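Local coordinates for protein beta-N-acetylhexosaminidase (Bacteroides fragilis, PDB 4PYS) that probably releases terminal, non-reducing beta-linked N-acetylhexosamine from glycans, as a family 20 glycoside hydrolase, at residues Ile43-Glu48 with Ala214-Thr219; Phe407-Val412 with Phe451-Ala456. All blocks are in the same frame, centred on the assembly; numbering follows the deposited sequence.

Contact 1 of 2, residues Ile43-Glu48 with Ala214-Thr219; sequences IRLFYE and ADRGIT
Leu-45 lays its CD1 methyl over one face of the Arg-216 guanidinium, 3.7 Å from NH2, while both of its methyls border CB of the same arginine. CG, anti to the backbone N (chi1 -176°), carries the methyls out to Arg-216; Arg-44 and Glu-48, before and after it on the helix, make salt bridges. Glu-48, its chain extended, meets Arg-216 end-on: NH1 donates to OE1 at 3.1 Å and NH2 to OE2 at 3.1 Å. Both bonds are nearly straight and come on the syn sides of the carboxylate but tilted out of its plane, while both oxygens stay close to the guanidinium plane. Arg-216 has further grips, from Asp-154 on NH2 and the Tyr-212 carbonyl on NE, which help fix its rotation. The helix 43-49 belongs to the non-catalytic domain 2 of family 20 enzymes, and it faces the Schellman turn, with Gly-217 at C-prime, that ends helix 203-214 of the catalytic domain. Arg-44 bends at chi3 (-89°) and brings NE to Asp-215 OD1 at 3.0 Å; the oxygen is approached from above the carboxylate plane, and NH2 adds only a weak bond. A water accepts from Leu-45 N and lies 2.7 Å from Asp-215 O, to which it can donate.

Contact 2 of 2, residues Phe407-Val412 with Phe451-Ala456; sequences FDLEDV and FPRILA
Arg-453 NH1 is held by two backbone carbonyls, that of Phe-393 outside these segments and that of Phe-407, to whose O it makes a weak, strongly bent bond of 2.9 Å. The guanidinium thereby joins the loop leading into helix 409-415 to the N-terminal part of helix 453-462, both in the catalytic domain, which has the TIM-barrel fold in this family. The same nitrogen lies over the centre of the Phe-407 ring, 3.4 Å above its plane, and the pair makes a cation-pi contact with CZ 4.5 Å from the ring centroid. Guanidinium and ring are inclined by 42°, so they do not stack flat. Phe-407 CG lies between the backbone N and the carbonyl carbon (chi1 65°), which brings ring and carbonyl to the same nitrogen. NH2 of the arginine bonds to the Arg-449 carbonyl, a further restraint on this buried cation. Just beyond Phe-407, Asp-408 and Asp-411 form a capping box at the helix start: Asp-411 N donates to Asp-408 OD1, and Asp-408 N to Asp-411 OD2 at 3.0 Å. Asp-408 OD2 accepts from Lys-496 N. Further along, the helices meet through apolar groups. Leu-409 CD1 comes within 3.7 Å of Arg-453 CA, and the Ala-456 CB methyl packs against both Leu-409 CD1 and Val-412 CG1, at 3.9 Å from each.

From the N terminus, the chain first builds the sheet-and-helix domain 2, where helix 43-49 waits for a partner much later in the chain. Contact 1 closes that long loop, with 165 residues between its segments, after the chain has entered the catalytic domain, laid down strands 132-138 and 163-170, and reached the turn before strand 219-223; it ties the two domains together. Contact 2 opens only later and closes a much shorter loop of 38 residues that includes strand 428-435; it joins two helices within the catalytic domain. The two contacts therefore follow in series, neither nested nor crossed. Their centres are 27 Å apart, and their nearest atoms, about 11 Å apart, do not touch.

Contact 1 of 2, residues Ile43-Glu48 with Ala214-Thr219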
# COMPACT_ATOMS: atom_id res chain seq x y z
N ILE A 43 -16.32 -14.24 -0.23
CA ILE A 43 -17.64 -14.18 0.36
C ILE A 43 -17.70 -13.52 1.74
O ILE A 43 -18.73 -12.96 2.12
CB ILE A 43 -18.31 -15.57 0.38
CG1 ILE A 43 -19.83 -15.42 0.31
CG2 ILE A 43 -17.85 -16.39 1.58
CD1 ILE A 43 -20.29 -14.58 -0.87
N ARG A 44 -16.61 -13.57 2.51
CA ARG A 44 -16.59 -12.91 3.81
C ARG A 44 -16.76 -11.39 3.65
O ARG A 44 -17.41 -10.75 4.48
CB ARG A 44 -15.31 -13.25 4.58
CG ARG A 44 -15.34 -14.63 5.22
CD ARG A 44 -14.14 -14.86 6.13
NE ARG A 44 -13.01 -15.42 5.41
CZ ARG A 44 -12.83 -16.72 5.19
NH1 ARG A 44 -13.72 -17.60 5.64
NH2 ARG A 44 -11.76 -17.15 4.52
N LEU A 45 -16.21 -10.84 2.58
CA LEU A 45 -16.36 -9.40 2.31
C LEU A 45 -17.81 -9.07 1.95
O LEU A 45 -18.35 -8.04 2.37
CB LEU A 45 -15.42 -8.94 1.20
CG LEU A 45 -15.40 -7.44 0.89
CD1 LEU A 45 -14.92 -6.65 2.11
CD2 LEU A 45 -14.53 -7.13 -0.32
N PHE A 46 -18.43 -9.94 1.16
CA PHE A 46 -19.83 -9.75 0.79
C PHE A 46 -20.72 -9.77 2.03
O PHE A 46 -21.61 -8.93 2.17
CB PHE A 46 -20.26 -10.85 -0.20
CG PHE A 46 -21.70 -10.74 -0.62
CD1 PHE A 46 -22.05 -9.93 -1.69
CD2 PHE A 46 -22.69 -11.43 0.06
CE1 PHE A 46 -23.37 -9.81 -2.08
CE2 PHE A 46 -24.02 -11.32 -0.32
CZ PHE A 46 -24.36 -10.50 -1.39
N TYR A 47 -20.49 -10.74 2.92
CA TYR A 47 -21.31 -10.84 4.13
C TYR A 47 -21.13 -9.61 5.02
O TYR A 47 -22.05 -9.16 5.70
CB TYR A 47 -20.95 -12.10 4.92
CG TYR A 47 -21.30 -13.41 4.24
CD1 TYR A 47 -22.39 -13.51 3.38
CD2 TYR A 47 -20.54 -14.55 4.47
CE1 TYR A 47 -22.70 -14.71 2.76
CE2 TYR A 47 -20.84 -15.75 3.87
CZ TYR A 47 -21.92 -15.83 3.01
OH TYR A 47 -22.22 -17.02 2.40
N GLU A 48 -19.92 -9.07 5.02
CA GLU A 48 -19.61 -7.92 5.87
C GLU A 48 -20.18 -6.61 5.33
O GLU A 48 -20.60 -5.74 6.11
CB GLU A 48 -18.09 -7.82 6.02
CG GLU A 48 -17.63 -6.69 6.93
CD GLU A 48 -16.12 -6.57 6.96
OE1 GLU A 48 -15.43 -7.58 7.21
OE2 GLU A 48 -15.62 -5.45 6.71
N ALA A 214 -6.41 -10.65 3.09
CA ALA A 214 -6.70 -11.63 2.05
C ALA A 214 -8.19 -11.67 1.72
O ALA A 214 -8.56 -11.81 0.55
CB ALA A 214 -6.20 -13.02 2.46
N ASP A 215 -9.03 -11.52 2.74
CA ASP A 215 -10.48 -11.52 2.55
C ASP A 215 -10.96 -10.35 1.72
O ASP A 215 -12.08 -10.35 1.21
CB ASP A 215 -11.21 -11.51 3.89
CG ASP A 215 -11.16 -12.84 4.60
OD1 ASP A 215 -10.96 -13.86 3.90
OD2 ASP A 215 -11.31 -12.86 5.84
N ARG A 216 -10.12 -9.33 1.58
CA ARG A 216 -10.52 -8.18 0.77
C ARG A 216 -9.52 -7.88 -0.36
O ARG A 216 -9.42 -6.74 -0.83
CB ARG A 216 -10.87 -6.96 1.64
CG ARG A 216 -9.82 -6.52 2.64
CD ARG A 216 -10.47 -5.96 3.92
NE ARG A 216 -11.00 -7.05 4.74
CZ ARG A 216 -12.18 -7.04 5.34
NH1 ARG A 216 -12.58 -8.08 6.05
NH2 ARG A 216 -12.97 -5.98 5.23
N GLY A 217 -8.81 -8.91 -0.81
CA GLY A 217 -8.00 -8.80 -2.01
C GLY A 217 -6.71 -8.01 -1.88
O GLY A 217 -6.16 -7.54 -2.88
N ILE A 218 -6.24 -7.86 -0.64
CA ILE A 218 -5.04 -7.04 -0.38
C ILE A 218 -3.86 -7.92 -0.01
O ILE A 218 -3.97 -8.76 0.88
CB ILE A 218 -5.29 -6.05 0.76
CG1 ILE A 218 -6.35 -5.02 0.36
CG2 ILE A 218 -3.99 -5.33 1.14
CD1 ILE A 218 -5.99 -4.23 -0.90
N THR A 219 -2.74 -7.73 -0.70
CA THR A 219 -1.48 -8.40 -0.35
C THR A 219 -0.69 -7.45 0.54
O THR A 219 -0.51 -6.28 0.19
CB THR A 219 -0.69 -8.74 -1.61
OG1 THR A 219 -1.41 -9.71 -2.38
CG2 THR A 219 0.70 -9.28 -1.26
O HOH W 1 -13.58 -14.65 2.07
O HOH W 2 -13.82 -12.31 1.61

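Contact 2 of 2, residues Phe407-Val412 with Phe451-Ala456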
# COMPACT_ATOMS: atom_id res chain seq x y z
N PHE A 407 0.80 20.25 -1.00
CA PHE A 407 0.07 20.20 -2.28
C PHE A 407 -1.41 19.91 -2.06
O PHE A 407 -1.80 19.42 -0.99
CB PHE A 407 0.69 19.19 -3.27
CG PHE A 407 0.61 17.74 -2.83
CD1 PHE A 407 -0.50 16.96 -3.16
CD2 PHE A 407 1.65 17.15 -2.13
CE1 PHE A 407 -0.57 15.63 -2.78
CE2 PHE A 407 1.58 15.81 -1.75
CZ PHE A 407 0.48 15.06 -2.07
N ASP A 408 -2.24 20.20 -3.06
CA ASP A 408 -3.67 19.95 -2.89
C ASP A 408 -4.25 19.02 -3.95
O ASP A 408 -3.51 18.38 -4.71
CB ASP A 408 -4.45 21.29 -2.77
CG ASP A 408 -4.56 22.04 -4.09
OD1 ASP A 408 -4.10 21.53 -5.14
OD2 ASP A 408 -5.12 23.16 -4.08
N LEU A 409 -5.57 18.93 -3.99
CA LEU A 409 -6.23 17.97 -4.87
C LEU A 409 -6.00 18.28 -6.35
O LEU A 409 -5.88 17.36 -7.18
CB LEU A 409 -7.73 17.90 -4.56
CG LEU A 409 -8.51 16.74 -5.20
CD1 LEU A 409 -8.07 15.39 -4.62
CD2 LEU A 409 -10.00 16.95 -4.99
N GLU A 410 -5.93 19.57 -6.69
CA GLU A 410 -5.59 19.97 -8.06
C GLU A 410 -4.19 19.54 -8.45
O GLU A 410 -3.97 19.08 -9.57
CB GLU A 410 -5.75 21.49 -8.27
CG GLU A 410 -7.13 21.91 -8.72
CD GLU A 410 -7.21 23.38 -9.15
OE1 GLU A 410 -8.24 24.01 -8.86
OE2 GLU A 410 -6.25 23.89 -9.77
N ASP A 411 -3.22 19.69 -7.53
CA ASP A 411 -1.85 19.29 -7.85
C ASP A 411 -1.79 17.80 -8.14
O ASP A 411 -1.19 17.38 -9.14
CB ASP A 411 -0.89 19.65 -6.70
CG ASP A 411 -0.78 21.14 -6.46
OD1 ASP A 411 -0.66 21.91 -7.45
OD2 ASP A 411 -0.80 21.54 -5.28
N VAL A 412 -2.39 16.99 -7.28
CA VAL A 412 -2.27 15.55 -7.49
C VAL A 412 -3.02 15.14 -8.76
O VAL A 412 -2.51 14.36 -9.56
CB VAL A 412 -2.68 14.70 -6.25
CG1 VAL A 412 -4.03 15.10 -5.72
CG2 VAL A 412 -2.65 13.21 -6.58
N PHE A 451 -7.57 11.79 3.03
CA PHE A 451 -8.74 12.17 2.22
C PHE A 451 -8.89 13.67 2.10
O PHE A 451 -8.74 14.38 3.09
CB PHE A 451 -10.02 11.62 2.88
CG PHE A 451 -10.15 10.13 2.77
CD1 PHE A 451 -9.59 9.30 3.73
CD2 PHE A 451 -10.81 9.57 1.68
CE1 PHE A 451 -9.70 7.92 3.61
CE2 PHE A 451 -10.92 8.19 1.56
CZ PHE A 451 -10.37 7.38 2.53
N PRO A 452 -9.28 14.17 0.91
CA PRO A 452 -9.70 13.42 -0.27
C PRO A 452 -8.59 13.12 -1.27
O PRO A 452 -8.89 12.54 -2.30
CB PRO A 452 -10.70 14.37 -0.94
CG PRO A 452 -10.16 15.73 -0.60
CD PRO A 452 -9.60 15.61 0.80
N ARG A 453 -7.35 13.52 -1.02
CA ARG A 453 -6.35 13.37 -2.08
C ARG A 453 -6.09 11.93 -2.50
O ARG A 453 -5.73 11.67 -3.65
CB ARG A 453 -5.06 14.10 -1.72
CG ARG A 453 -5.24 15.63 -1.69
CD ARG A 453 -4.00 16.34 -1.13
NE ARG A 453 -3.69 15.85 0.21
CZ ARG A 453 -2.56 16.08 0.86
NH1 ARG A 453 -1.61 16.83 0.31
NH2 ARG A 453 -2.37 15.57 2.08
N ILE A 454 -6.28 10.98 -1.60
CA ILE A 454 -6.11 9.57 -2.01
C ILE A 454 -7.09 9.15 -3.11
O ILE A 454 -6.84 8.21 -3.86
CB ILE A 454 -6.20 8.60 -0.80
CG1 ILE A 454 -5.62 7.23 -1.20
CG2 ILE A 454 -7.64 8.48 -0.29
CD1 ILE A 454 -4.95 6.51 -0.09
N LEU A 455 -8.22 9.85 -3.21
CA LEU A 455 -9.19 9.47 -4.22
C LEU A 455 -8.64 9.77 -5.61
O LEU A 455 -8.96 9.07 -6.57
CB LEU A 455 -10.51 10.23 -4.01
CG LEU A 455 -11.24 9.90 -2.71
CD1 LEU A 455 -12.48 10.78 -2.56
CD2 LEU A 455 -11.66 8.44 -2.71
N ALA A 456 -7.84 10.82 -5.72
CA ALA A 456 -7.25 11.17 -7.01
C ALA A 456 -6.19 10.13 -7.37
O ALA A 456 -6.07 9.73 -8.53
CB ALA A 456 -6.65 12.56 -6.97